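Local coordinates for pili retraction protein PilT (Thermus thermophilus, PDB 5FL3), which probably binds and hydrolyses ATP as a motor ATPase of the GSP E family, thought to power the retraction of type IV pili, at residues G86-L94 with L103-V111; E292-L303 with P311-E319. All blocks are in the same frame, centred on the assembly; numbering follows the deposited sequence.

Interaction 1: residues G86-L94 with L103-V111; sequences GVARFRCNL and LVMRVVSEV
Two arginines cross obliquely on one face of an antiparallel hairpin, Arg106 laying NH2 against the aliphatic stem of Arg91, 3.3 Å from its CG, while the guanidinium groups, their planes 23° apart, do not stack. NE of Arg91 stays 4.9 Å from that NH2. Each has an acid of its own: Asp79 pairs with Arg91, and Glu173, with the carbonyl of Ile172, holds Arg106. Their backbones are a hydrogen-bonded pair, Arg106 N reaching Arg91 O at 2.8 Å.

The other face is apolar. A bend about the CG-SD bond of Met105 (chi3 55°) swings its CE over one face of the Phe90 ring, 4.0 Å from the centroid, a CH-pi contact; SD stands farther above the same face in a longer Met-aromatic contact. The CE methyl meets Cys92 SG at 3.6 Å, and Val107 CG2 lies alongside Phe90 CE1, also at 3.6 Å. An alanine in place of Phe90 would probably leave the Met105 methyl without its aromatic seat and open a gap toward helix 11-21. One hairpin thus separates two chemistries: a greasy side joined to helices 11-21 and 53-63, and a cationic side whose like charges are probably tolerated because nearby carboxylates balance them.

Interaction 2: residues E292-L303 with P311-E319; sequences EILIATPYVREL and PQIKEAMME
Met317 reaches from its helix to the edge strand at Glu292-Leu294 and illustrates how a flexible thioether fits a mixed surface. Its CB heads toward the strand. CG lies 3.4 Å from the carbonyl oxygen of Ile293 and just touches Leu294 CD1. SD comes next, at 3.7 Å from both CG and OE2 of Glu292 and 4.0 Å from Leu294 CB, and a turn in the last torsion (chi3 -70°) lays CE beside the same Glu292 OE2, at 3.8 Å. That buried carboxylate is satisfied by backbone amides, OE1 by Phe328 N and OE2 by Ala243 N, bonds that would hold its rotation.

One turn earlier, Ile313 wedges between strand and helix: its CG1 meets Leu294 CD2, while CD1 at the tip sits 3.6 Å from Leu303 CD2 and close to Val300 CG1. Ala316 CB approaches the edge of the Tyr299 ring, at 4.2 Å from CE2. Farther out, toward solvent, Gln312 NE2 gives a weak hydrogen bond to Tyr299 OH.

Thr297 OG1 caps helix 298-303 by accepting from Val300 N. That helix runs nearly antiparallel to helix 313-318, at 165° with axes 10.4 Å apart, and strand 292-295 passes almost crosswise to the latter. The strand borders the mixed sheet next to strand 270-280; Leu294 also touches helix 243-251, whereas Ile293 packs on helix 122-130.

In the fold
Interactions 1 and 2 lie on opposite sides of the chain's centre, their own centres 40 Å apart and their nearest atoms about 21 Å apart. Interaction 1 belongs to the six-stranded antiparallel sheet of the N-terminal part, interaction 2 to the far edge of the mixed sheet that carries the P-loop. The bound ADP lies nearer the first: the side chain of Arg106 is about 8 Å from the nucleotide, while that of Ile293 is about 12 Å away. Neither contact contains a residue of the ADP pocket, but strand 287-295, which enters interaction 2, begins with the pocket residues Arg287 and Leu289. Both are structural packing outside the nucleotide site.

Interaction 1: residues G86-L94 with L103-V111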
ATOM      1  N   GLY A  86       9.635   4.482 -22.724  1.00 62.89           N
ATOM      2  CA  GLY A  86       8.255   4.610 -23.134  1.00 59.10           C
ATOM      3  C   GLY A  86       7.452   3.345 -22.978  1.00 62.09           C
ATOM      4  O   GLY A  86       6.410   3.191 -23.604  1.00 67.95           O
ATOM      5  N   VAL A  87       7.925   2.431 -22.136  1.00 65.94           N
ATOM      6  CA  VAL A  87       7.190   1.192 -21.868  1.00 57.09           C
ATOM      7  C   VAL A  87       6.996   0.987 -20.363  1.00 51.90           C
ATOM      8  O   VAL A  87       5.867   0.918 -19.872  1.00 51.84           O
ATOM      9  CB  VAL A  87       7.912  -0.024 -22.481  1.00 57.89           C
ATOM     10  CG1 VAL A  87       7.158  -1.301 -22.178  1.00 58.89           C
ATOM     11  CG2 VAL A  87       8.068   0.160 -23.983  1.00 56.32           C
ATOM     12  N   ALA A  88       8.102   0.905 -19.633  1.00 47.41           N
ATOM     13  CA  ALA A  88       8.039   0.729 -18.196  1.00 41.84           C
ATOM     14  C   ALA A  88       9.375   1.008 -17.553  1.00 43.66           C
ATOM     15  O   ALA A  88      10.424   0.990 -18.218  1.00 44.61           O
ATOM     16  CB  ALA A  88       7.597  -0.672 -17.853  1.00 43.41           C
ATOM     17  N   ARG A  89       9.316   1.266 -16.250  1.00 47.04           N
ATOM     18  CA  ARG A  89      10.484   1.283 -15.378  1.00 42.36           C
ATOM     19  C   ARG A  89      10.402   0.094 -14.447  1.00 41.71           C
ATOM     20  O   ARG A  89       9.330  -0.180 -13.874  1.00 38.68           O
ATOM     21  CB  ARG A  89      10.565   2.571 -14.564  1.00 44.16           C
ATOM     22  CG  ARG A  89      10.520   3.852 -15.374  1.00 50.13           C
ATOM     23  CD  ARG A  89      11.301   4.939 -14.668  1.00 55.89           C
ATOM     24  NE  ARG A  89      11.094   6.254 -15.268  1.00 67.82           N
ATOM     25  CZ  ARG A  89      11.700   7.368 -14.857  1.00 79.34           C
ATOM     26  NH1 ARG A  89      12.572   7.332 -13.847  1.00 76.10           N
ATOM     27  NH2 ARG A  89      11.442   8.523 -15.463  1.00 84.44           N
ATOM     28  N   PHE A  90      11.536  -0.597 -14.301  1.00 43.86           N
ATOM     29  CA  PHE A  90      11.664  -1.795 -13.474  1.00 39.34           C
ATOM     30  C   PHE A  90      12.708  -1.608 -12.395  1.00 39.66           C
ATOM     31  O   PHE A  90      13.744  -0.999 -12.629  1.00 41.94           O
ATOM     32  CB  PHE A  90      12.063  -3.024 -14.311  1.00 40.15           C
ATOM     33  CG  PHE A  90      11.141  -3.326 -15.464  1.00 39.07           C
ATOM     34  CD1 PHE A  90      10.023  -4.143 -15.287  1.00 40.66           C
ATOM     35  CD2 PHE A  90      11.400  -2.814 -16.731  1.00 41.06           C
ATOM     36  CE1 PHE A  90       9.164  -4.437 -16.357  1.00 34.18           C
ATOM     37  CE2 PHE A  90      10.543  -3.095 -17.811  1.00 44.66           C
ATOM     38  CZ  PHE A  90       9.422  -3.908 -17.617  1.00 37.60           C
ATOM     39  N   ARG A  91      12.446  -2.143 -11.209  1.00 39.53           N
ATOM     40  CA  ARG A  91      13.520  -2.436 -10.281  1.00 39.98           C
ATOM     41  C   ARG A  91      13.723  -3.945 -10.351  1.00 41.02           C
ATOM     42  O   ARG A  91      12.760  -4.701 -10.403  1.00 41.77           O
ATOM     43  CB  ARG A  91      13.202  -1.968  -8.856  1.00 46.49           C
ATOM     44  CG  ARG A  91      13.388  -0.470  -8.619  1.00 43.63           C
ATOM     45  CD  ARG A  91      14.174  -0.197  -7.331  1.00 45.70           C
ATOM     46  NE  ARG A  91      15.590  -0.531  -7.484  1.00 54.89           N
ATOM     47  CZ  ARG A  91      16.566   0.351  -7.712  1.00 53.27           C
ATOM     48  NH1 ARG A  91      16.292   1.646  -7.784  1.00 50.23           N
ATOM     49  NH2 ARG A  91      17.826  -0.064  -7.850  1.00 50.95           N
ATOM     50  N   CYS A  92      14.975  -4.379 -10.384  1.00 43.86           N
ATOM     51  CA  CYS A  92      15.289  -5.772 -10.660  1.00 42.42           C
ATOM     52  C   CYS A  92      16.168  -6.375  -9.587  1.00 42.44           C
ATOM     53  O   CYS A  92      17.141  -5.767  -9.143  1.00 42.37           O
ATOM     54  CB  CYS A  92      15.978  -5.912 -12.025  1.00 42.88           C
ATOM     55  SG  CYS A  92      15.070  -5.109 -13.355  1.00 52.61           S
ATOM     56  N   ASN A  93      15.816  -7.586  -9.183  1.00 36.69           N
ATOM     57  CA  ASN A  93      16.623  -8.315  -8.247  1.00 38.42           C
ATOM     58  C   ASN A  93      17.168  -9.571  -8.873  1.00 38.67           C
ATOM     59  O   ASN A  93      16.441 -10.520  -9.148  1.00 35.71           O
ATOM     60  CB  ASN A  93      15.829  -8.630  -6.991  1.00 39.25           C
ATOM     61  CG  ASN A  93      16.014  -7.580  -5.938  1.00 44.65           C
ATOM     62  OD1 ASN A  93      16.976  -7.627  -5.156  1.00 42.99           O
ATOM     63  ND2 ASN A  93      15.115  -6.594  -5.927  1.00 39.12           N
ATOM     64  N   LEU A  94      18.468  -9.539  -9.129  1.00 41.63           N
ATOM     65  CA  LEU A  94      19.173 -10.678  -9.656  1.00 37.47           C
ATOM     66  C   LEU A  94      19.559 -11.505  -8.446  1.00 38.59           C
ATOM     67  O   LEU A  94      20.017 -10.953  -7.454  1.00 37.86           O
ATOM     68  CB  LEU A  94      20.392 -10.230 -10.470  1.00 37.17           C
ATOM     69  CG  LEU A  94      21.303 -11.225 -11.192  1.00 37.86           C
ATOM     70  CD1 LEU A  94      20.503 -12.198 -12.017  1.00 35.87           C
ATOM     71  CD2 LEU A  94      22.263 -10.467 -12.092  1.00 46.23           C
ATOM     72  N   LEU A 103      15.880 -13.986 -11.607  1.00 36.21           N
ATOM     73  CA  LEU A 103      15.598 -12.593 -11.867  1.00 33.27           C
ATOM     74  C   LEU A 103      14.172 -12.267 -11.463  1.00 38.64           C
ATOM     75  O   LEU A 103      13.222 -12.958 -11.853  1.00 36.79           O
ATOM     76  CB  LEU A 103      15.825 -12.285 -13.342  1.00 39.35           C
ATOM     77  CG  LEU A 103      16.259 -10.884 -13.766  1.00 46.76           C
ATOM     78  CD1 LEU A 103      17.511 -10.492 -13.024  1.00 43.76           C
ATOM     79  CD2 LEU A 103      16.478 -10.823 -15.281  1.00 47.01           C
ATOM     80  N   VAL A 104      14.016 -11.236 -10.645  1.00 37.00           N
ATOM     81  CA  VAL A 104      12.685 -10.779 -10.289  1.00 36.36           C
ATOM     82  C   VAL A 104      12.595  -9.304 -10.611  1.00 38.39           C
ATOM     83  O   VAL A 104      13.346  -8.497 -10.075  1.00 36.33           O
ATOM     84  CB  VAL A 104      12.341 -11.014  -8.806  1.00 33.91           C
ATOM     85  CG1 VAL A 104      10.963 -10.454  -8.518  1.00 31.74           C
ATOM     86  CG2 VAL A 104      12.381 -12.501  -8.476  1.00 30.61           C
ATOM     87  N   MET A 105      11.684  -8.966 -11.513  1.00 37.71           N
ATOM     88  CA  MET A 105      11.539  -7.604 -11.975  1.00 36.40           C
ATOM     89  C   MET A 105      10.214  -7.030 -11.498  1.00 38.27           C
ATOM     90  O   MET A 105       9.164  -7.652 -11.704  1.00 39.21           O
ATOM     91  CB  MET A 105      11.621  -7.570 -13.490  1.00 34.51           C
ATOM     92  CG  MET A 105      12.759  -8.402 -14.007  1.00 36.96           C
ATOM     93  SD  MET A 105      12.925  -8.277 -15.787  1.00 47.32           S
ATOM     94  CE  MET A 105      13.077  -6.505 -16.010  1.00 43.43           C
ATOM     95  N   ARG A 106      10.259  -5.868 -10.845  1.00 35.49           N
ATOM     96  CA  ARG A 106       9.026  -5.175 -10.446  1.00 41.38           C
ATOM     97  C   ARG A 106       8.750  -3.949 -11.325  1.00 39.95           C
ATOM     98  O   ARG A 106       9.641  -3.125 -11.561  1.00 39.87           O
ATOM     99  CB  ARG A 106       9.100  -4.754  -8.979  1.00 40.47           C
ATOM    100  CG  ARG A 106       7.880  -3.990  -8.497  1.00 39.88           C
ATOM    101  CD  ARG A 106       8.029  -3.639  -7.027  1.00 45.18           C
ATOM    102  NE  ARG A 106       9.319  -2.993  -6.787  1.00 49.27           N
ATOM    103  CZ  ARG A 106       9.542  -1.688  -6.937  1.00 46.51           C
ATOM    104  NH1 ARG A 106       8.549  -0.886  -7.319  1.00 47.17           N
ATOM    105  NH2 ARG A 106      10.752  -1.187  -6.707  1.00 42.18           N
ATOM    106  N   VAL A 107       7.527  -3.820 -11.820  1.00 34.99           N
ATOM    107  CA  VAL A 107       7.203  -2.635 -12.607  1.00 39.89           C
ATOM    108  C   VAL A 107       6.922  -1.439 -11.698  1.00 39.17           C
ATOM    109  O   VAL A 107       6.089  -1.530 -10.814  1.00 45.13           O
ATOM    110  CB  VAL A 107       5.988  -2.862 -13.519  1.00 42.40           C
ATOM    111  CG1 VAL A 107       5.738  -1.621 -14.407  1.00 38.68           C
ATOM    112  CG2 VAL A 107       6.181  -4.123 -14.361  1.00 37.81           C
ATOM    113  N   VAL A 108       7.644  -0.338 -11.897  1.00 40.78           N
ATOM    114  CA  VAL A 108       7.373   0.921 -11.196  1.00 39.24           C
ATOM    115  C   VAL A 108       6.395   1.693 -12.063  1.00 41.31           C
ATOM    116  O   VAL A 108       6.782   2.184 -13.119  1.00 46.07           O
ATOM    117  CB  VAL A 108       8.668   1.770 -10.978  1.00 37.76           C
ATOM    118  CG1 VAL A 108       8.430   2.898  -9.986  1.00 35.88           C
ATOM    119  CG2 VAL A 108       9.842   0.893 -10.528  1.00 33.86           C
ATOM    120  N   SER A 109       5.130   1.790 -11.677  1.00 40.29           N
ATOM    121  CA  SER A 109       4.189   2.440 -12.587  1.00 46.22           C
ATOM    122  C   SER A 109       4.144   3.945 -12.418  1.00 46.29           C
ATOM    123  O   SER A 109       4.354   4.482 -11.327  1.00 44.71           O
ATOM    124  CB  SER A 109       2.773   1.900 -12.433  1.00 52.97           C
ATOM    125  OG  SER A 109       1.991   2.265 -13.581  1.00 55.74           O
ATOM    126  N   GLU A 110       3.863   4.616 -13.525  1.00 46.69           N
ATOM    127  CA  GLU A 110       3.716   6.053 -13.526  1.00 48.70           C
ATOM    128  C   GLU A 110       2.282   6.400 -13.832  1.00 45.43           C
ATOM    129  O   GLU A 110       1.951   7.553 -14.044  1.00 49.17           O
ATOM    130  CB  GLU A 110       4.644   6.678 -14.544  1.00 50.08           C
ATOM    131  CG  GLU A 110       5.989   5.998 -14.605  1.00 54.78           C
ATOM    132  CD  GLU A 110       6.952   6.765 -15.477  1.00 66.73           C
ATOM    133  OE1 GLU A 110       6.945   8.018 -15.375  1.00 59.19           O
ATOM    134  OE2 GLU A 110       7.694   6.117 -16.262  1.00 71.96           O
ATOM    135  N   VAL A 111       1.432   5.383 -13.854  1.00 45.80           N
ATOM    136  CA  VAL A 111       0.028   5.567 -14.175  1.00 42.89           C
ATOM    137  C   VAL A 111      -0.821   5.314 -12.936  1.00 42.41           C
ATOM    138  O   VAL A 111      -0.884   4.193 -12.433  1.00 45.43           O
ATOM    139  CB  VAL A 111      -0.417   4.641 -15.325  1.00 42.69           C
ATOM    140  CG1 VAL A 111      -1.927   4.654 -15.457  1.00 37.11           C
ATOM    141  CG2 VAL A 111       0.252   5.063 -16.629  1.00 40.26           C
TER

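Interaction 2: residues E292-L303 with P311-E319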
ATOM      1  N   GLU A 292     -13.007  -0.814   4.953  1.00 41.17           N
ATOM      2  CA  GLU A 292     -13.579  -0.320   6.206  1.00 43.29           C
ATOM      3  C   GLU A 292     -13.025   1.076   6.500  1.00 42.03           C
ATOM      4  O   GLU A 292     -11.810   1.280   6.435  1.00 36.51           O
ATOM      5  CB  GLU A 292     -13.274  -1.268   7.352  1.00 37.09           C
ATOM      6  CG  GLU A 292     -13.698  -0.779   8.704  1.00 39.15           C
ATOM      7  CD  GLU A 292     -13.511  -1.858   9.749  1.00 46.21           C
ATOM      8  OE1 GLU A 292     -14.051  -2.959   9.533  1.00 51.84           O
ATOM      9  OE2 GLU A 292     -12.829  -1.626  10.775  1.00 48.10           O
ATOM     10  N   ILE A 293     -13.912   2.019   6.828  1.00 39.74           N
ATOM     11  CA  ILE A 293     -13.533   3.410   7.089  1.00 38.18           C
ATOM     12  C   ILE A 293     -13.865   3.858   8.504  1.00 43.82           C
ATOM     13  O   ILE A 293     -15.033   3.910   8.885  1.00 43.60           O
ATOM     14  CB  ILE A 293     -14.226   4.366   6.105  1.00 40.17           C
ATOM     15  CG1 ILE A 293     -13.983   3.896   4.669  1.00 41.69           C
ATOM     16  CG2 ILE A 293     -13.762   5.791   6.283  1.00 40.25           C
ATOM     17  CD1 ILE A 293     -14.708   4.700   3.627  1.00 43.93           C
ATOM     18  N   LEU A 294     -12.826   4.177   9.281  1.00 42.99           N
ATOM     19  CA  LEU A 294     -13.005   4.886  10.544  1.00 39.25           C
ATOM     20  C   LEU A 294     -12.615   6.342  10.374  1.00 39.89           C
ATOM     21  O   LEU A 294     -11.471   6.645  10.061  1.00 45.90           O
ATOM     22  CB  LEU A 294     -12.179   4.248  11.659  1.00 41.08           C
ATOM     23  CG  LEU A 294     -12.152   5.031  12.973  1.00 41.60           C
ATOM     24  CD1 LEU A 294     -13.566   5.317  13.420  1.00 49.39           C
ATOM     25  CD2 LEU A 294     -11.416   4.282  14.060  1.00 41.48           C
ATOM     26  N   ILE A 295     -13.561   7.251  10.548  1.00 41.93           N
ATOM     27  CA  ILE A 295     -13.237   8.668  10.496  1.00 40.76           C
ATOM     28  C   ILE A 295     -13.208   9.216  11.908  1.00 45.40           C
ATOM     29  O   ILE A 295     -14.134   9.000  12.687  1.00 48.21           O
ATOM     30  CB  ILE A 295     -14.230   9.459   9.652  1.00 43.15           C
ATOM     31  CG1 ILE A 295     -14.204   8.969   8.204  1.00 42.74           C
ATOM     32  CG2 ILE A 295     -13.891  10.934   9.691  1.00 41.71           C
ATOM     33  CD1 ILE A 295     -12.990   9.380   7.447  1.00 37.64           C
ATOM     34  N   ALA A 296     -12.135   9.925  12.239  1.00 45.48           N
ATOM     35  CA  ALA A 296     -11.943  10.432  13.586  1.00 47.14           C
ATOM     36  C   ALA A 296     -12.767  11.700  13.865  1.00 51.74           C
ATOM     37  O   ALA A 296     -12.230  12.798  14.018  1.00 52.41           O
ATOM     38  CB  ALA A 296     -10.468  10.688  13.839  1.00 45.67           C
ATOM     39  N   THR A 297     -14.083  11.526  13.936  1.00 52.63           N
ATOM     40  CA  THR A 297     -14.994  12.560  14.406  1.00 48.52           C
ATOM     41  C   THR A 297     -14.697  12.893  15.882  1.00 51.81           C
ATOM     42  O   THR A 297     -13.938  12.166  16.546  1.00 50.37           O
ATOM     43  CB  THR A 297     -16.446  12.102  14.254  1.00 43.29           C
ATOM     44  OG1 THR A 297     -16.686  11.003  15.135  1.00 44.44           O
ATOM     45  CG2 THR A 297     -16.709  11.655  12.827  1.00 49.43           C
ATOM     46  N   PRO A 298     -15.261  14.005  16.394  1.00 47.71           N
ATOM     47  CA  PRO A 298     -15.123  14.296  17.825  1.00 44.34           C
ATOM     48  C   PRO A 298     -15.570  13.139  18.706  1.00 49.03           C
ATOM     49  O   PRO A 298     -14.890  12.801  19.687  1.00 51.74           O
ATOM     50  CB  PRO A 298     -16.024  15.512  18.014  1.00 42.69           C
ATOM     51  CG  PRO A 298     -15.934  16.243  16.694  1.00 39.13           C
ATOM     52  CD  PRO A 298     -15.808  15.161  15.649  1.00 50.11           C
ATOM     53  N   TYR A 299     -16.689  12.518  18.350  1.00 48.77           N
ATOM     54  CA  TYR A 299     -17.193  11.406  19.141  1.00 48.93           C
ATOM     55  C   TYR A 299     -16.207  10.234  19.087  1.00 50.87           C
ATOM     56  O   TYR A 299     -15.892   9.644  20.117  1.00 52.55           O
ATOM     57  CB  TYR A 299     -18.595  10.990  18.668  1.00 45.67           C
ATOM     58  CG  TYR A 299     -19.118   9.744  19.358  1.00 53.13           C
ATOM     59  CD1 TYR A 299     -19.658   9.795  20.644  1.00 57.71           C
ATOM     60  CD2 TYR A 299     -19.067   8.515  18.719  1.00 54.78           C
ATOM     61  CE1 TYR A 299     -20.129   8.640  21.273  1.00 57.93           C
ATOM     62  CE2 TYR A 299     -19.532   7.366  19.325  1.00 59.67           C
ATOM     63  CZ  TYR A 299     -20.056   7.423  20.598  1.00 65.97           C
ATOM     64  OH  TYR A 299     -20.498   6.244  21.168  1.00 65.14           O
ATOM     65  N   VAL A 300     -15.697   9.917  17.897  1.00 50.65           N
ATOM     66  CA  VAL A 300     -14.758   8.805  17.745  1.00 47.84           C
ATOM     67  C   VAL A 300     -13.497   9.049  18.573  1.00 51.80           C
ATOM     68  O   VAL A 300     -12.898   8.116  19.113  1.00 51.72           O
ATOM     69  CB  VAL A 300     -14.376   8.591  16.264  1.00 49.05           C
ATOM     70  CG1 VAL A 300     -13.202   7.620  16.128  1.00 45.01           C
ATOM     71  CG2 VAL A 300     -15.571   8.087  15.484  1.00 47.33           C
ATOM     72  N   ARG A 301     -13.105  10.314  18.690  1.00 50.34           N
ATOM     73  CA  ARG A 301     -11.903  10.651  19.440  1.00 52.70           C
ATOM     74  C   ARG A 301     -12.059  10.301  20.918  1.00 50.43           C
ATOM     75  O   ARG A 301     -11.114   9.842  21.550  1.00 50.22           O
ATOM     76  CB  ARG A 301     -11.555  12.130  19.261  1.00 45.99           C
ATOM     77  CG  ARG A 301     -11.055  12.449  17.878  1.00 45.69           C
ATOM     78  CD  ARG A 301     -10.441  13.834  17.772  1.00 45.06           C
ATOM     79  NE  ARG A 301      -9.537  13.882  16.625  1.00 54.45           N
ATOM     80  CZ  ARG A 301      -9.781  14.541  15.494  1.00 58.43           C
ATOM     81  NH1 ARG A 301     -10.900  15.250  15.360  1.00 59.99           N
ATOM     82  NH2 ARG A 301      -8.897  14.502  14.498  1.00 51.61           N
ATOM     83  N   GLU A 302     -13.256  10.516  21.454  1.00 53.97           N
ATOM     84  CA  GLU A 302     -13.573  10.108  22.818  1.00 50.67           C
ATOM     85  C   GLU A 302     -13.321   8.629  23.008  1.00 51.21           C
ATOM     86  O   GLU A 302     -12.654   8.219  23.947  1.00 53.37           O
ATOM     87  CB  GLU A 302     -15.031  10.420  23.143  1.00 55.87           C
ATOM     88  CG  GLU A 302     -15.366  11.868  23.025  1.00 56.10           C
ATOM     89  CD  GLU A 302     -14.468  12.707  23.903  1.00 66.43           C
ATOM     90  OE1 GLU A 302     -14.053  12.205  24.977  1.00 60.61           O
ATOM     91  OE2 GLU A 302     -14.166  13.861  23.514  1.00 71.34           O
ATOM     92  N   LEU A 303     -13.878   7.843  22.092  1.00 52.85           N
ATOM     93  CA  LEU A 303     -13.753   6.394  22.086  1.00 53.55           C
ATOM     94  C   LEU A 303     -12.297   5.938  22.090  1.00 55.50           C
ATOM     95  O   LEU A 303     -11.921   5.009  22.817  1.00 49.51           O
ATOM     96  CB  LEU A 303     -14.476   5.825  20.866  1.00 51.58           C
ATOM     97  CG  LEU A 303     -15.967   5.504  21.004  1.00 59.24           C
ATOM     98  CD1 LEU A 303     -16.698   6.454  21.956  1.00 58.56           C
ATOM     99  CD2 LEU A 303     -16.607   5.520  19.630  1.00 55.74           C
ATOM    100  N   PRO A 311     -14.062  -0.226  22.132  1.00 55.58           N
ATOM    101  CA  PRO A 311     -14.766  -1.136  21.219  1.00 55.11           C
ATOM    102  C   PRO A 311     -16.057  -0.546  20.623  1.00 56.20           C
ATOM    103  O   PRO A 311     -16.502  -1.022  19.583  1.00 60.26           O
ATOM    104  CB  PRO A 311     -15.062  -2.341  22.106  1.00 54.28           C
ATOM    105  CG  PRO A 311     -13.968  -2.324  23.122  1.00 48.65           C
ATOM    106  CD  PRO A 311     -13.768  -0.875  23.423  1.00 53.43           C
ATOM    107  N   GLN A 312     -16.611   0.500  21.232  1.00 56.63           N
ATOM    108  CA  GLN A 312     -17.758   1.222  20.672  1.00 56.54           C
ATOM    109  C   GLN A 312     -17.425   1.897  19.348  1.00 56.91           C
ATOM    110  O   GLN A 312     -18.176   2.730  18.839  1.00 57.90           O
ATOM    111  CB  GLN A 312     -18.269   2.277  21.650  1.00 61.22           C
ATOM    112  CG  GLN A 312     -19.048   1.723  22.827  1.00 60.16           C
ATOM    113  CD  GLN A 312     -19.260   2.768  23.911  1.00 64.95           C
ATOM    114  OE1 GLN A 312     -19.039   2.495  25.090  1.00 69.01           O
ATOM    115  NE2 GLN A 312     -19.686   3.974  23.515  1.00 62.79           N
ATOM    116  N   ILE A 313     -16.275   1.537  18.806  1.00 60.57           N
ATOM    117  CA  ILE A 313     -15.833   2.006  17.514  1.00 56.82           C
ATOM    118  C   ILE A 313     -16.647   1.292  16.434  1.00 56.88           C
ATOM    119  O   ILE A 313     -17.017   1.901  15.427  1.00 54.99           O
ATOM    120  CB  ILE A 313     -14.285   1.797  17.367  1.00 55.03           C
ATOM    121  CG1 ILE A 313     -13.662   3.030  16.742  1.00 57.32           C
ATOM    122  CG2 ILE A 313     -13.909   0.506  16.657  1.00 57.58           C
ATOM    123  CD1 ILE A 313     -14.013   4.299  17.506  1.00 56.97           C
ATOM    124  N   LYS A 314     -16.971   0.020  16.687  1.00 59.45           N
ATOM    125  CA  LYS A 314     -17.796  -0.787  15.792  1.00 57.09           C
ATOM    126  C   LYS A 314     -19.111  -0.088  15.497  1.00 57.13           C
ATOM    127  O   LYS A 314     -19.469   0.160  14.342  1.00 53.95           O
ATOM    128  CB  LYS A 314     -18.064  -2.157  16.413  1.00 60.89           C
ATOM    129  CG  LYS A 314     -18.850  -3.112  15.523  1.00 62.39           C
ATOM    130  CD  LYS A 314     -18.766  -4.536  16.056  1.00 67.21           C
ATOM    131  CE  LYS A 314     -19.880  -4.849  17.036  1.00 72.44           C
ATOM    132  NZ  LYS A 314     -21.130  -5.261  16.329  1.00 80.77           N
ATOM    133  N   GLU A 315     -19.813   0.251  16.568  1.00 58.74           N
ATOM    134  CA  GLU A 315     -21.133   0.838  16.467  1.00 57.14           C
ATOM    135  C   GLU A 315     -21.017   2.193  15.768  1.00 56.46           C
ATOM    136  O   GLU A 315     -21.829   2.530  14.907  1.00 57.71           O
ATOM    137  CB  GLU A 315     -21.772   0.942  17.867  1.00 60.21           C
ATOM    138  CG  GLU A 315     -22.065  -0.436  18.553  1.00 65.17           C
ATOM    139  CD  GLU A 315     -20.842  -1.105  19.258  1.00 70.59           C
ATOM    140  OE1 GLU A 315     -19.726  -0.550  19.237  1.00 64.64           O
ATOM    141  OE2 GLU A 315     -20.995  -2.218  19.818  1.00 74.86           O
ATOM    142  N   ALA A 316     -19.965   2.934  16.104  1.00 53.79           N
ATOM    143  CA  ALA A 316     -19.699   4.245  15.526  1.00 47.43           C
ATOM    144  C   ALA A 316     -19.568   4.191  14.014  1.00 54.98           C
ATOM    145  O   ALA A 316     -20.081   5.059  13.297  1.00 57.40           O
ATOM    146  CB  ALA A 316     -18.437   4.830  16.130  1.00 52.65           C
ATOM    147  N   MET A 317     -18.865   3.172  13.532  1.00 52.75           N
ATOM    148  CA  MET A 317     -18.676   2.977  12.103  1.00 52.45           C
ATOM    149  C   MET A 317     -19.981   2.580  11.404  1.00 58.10           C
ATOM    150  O   MET A 317     -20.343   3.133  10.351  1.00 53.51           O
ATOM    151  CB  MET A 317     -17.590   1.922  11.856  1.00 50.24           C
ATOM    152  CG  MET A 317     -16.186   2.511  11.816  1.00 48.54           C
ATOM    153  SD  MET A 317     -14.885   1.298  11.578  1.00 45.61           S
ATOM    154  CE  MET A 317     -14.947   0.457  13.153  1.00 43.59           C
ATOM    155  N   MET A 318     -20.689   1.629  12.004  1.00 57.41           N
ATOM    156  CA  MET A 318     -21.926   1.129  11.428  1.00 55.05           C
ATOM    157  C   MET A 318     -22.994   2.208  11.292  1.00 54.43           C
ATOM    158  O   MET A 318     -23.873   2.102  10.450  1.00 54.78           O
ATOM    159  CB  MET A 318     -22.441  -0.034  12.260  1.00 56.35           C
ATOM    160  CG  MET A 318     -21.466  -1.187  12.299  1.00 56.86           C
ATOM    161  SD  MET A 318     -22.077  -2.619  13.194  1.00 61.54           S
ATOM    162  CE  MET A 318     -23.455  -3.093  12.152  1.00 57.98           C
ATOM    163  N   GLU A 319     -22.904   3.253  12.106  1.00 53.47           N
ATOM    164  CA  GLU A 319     -23.860   4.346  12.041  1.00 54.27           C
ATOM    165  C   GLU A 319     -23.222   5.627  11.505  1.00 54.97           C
ATOM    166  O   GLU A 319     -23.847   6.693  11.496  1.00 53.15           O
ATOM    167  CB  GLU A 319     -24.446   4.618  13.425  1.00 60.11           C
ATOM    168  CG  GLU A 319     -25.273   3.482  14.022  1.00 63.54           C
ATOM    169  CD  GLU A 319     -25.120   3.397  15.550  1.00 80.03           C
ATOM    170  OE1 GLU A 319     -25.037   4.461  16.229  1.00 80.07           O
ATOM    171  OE2 GLU A 319     -25.066   2.256  16.072  1.00 78.37           O
TER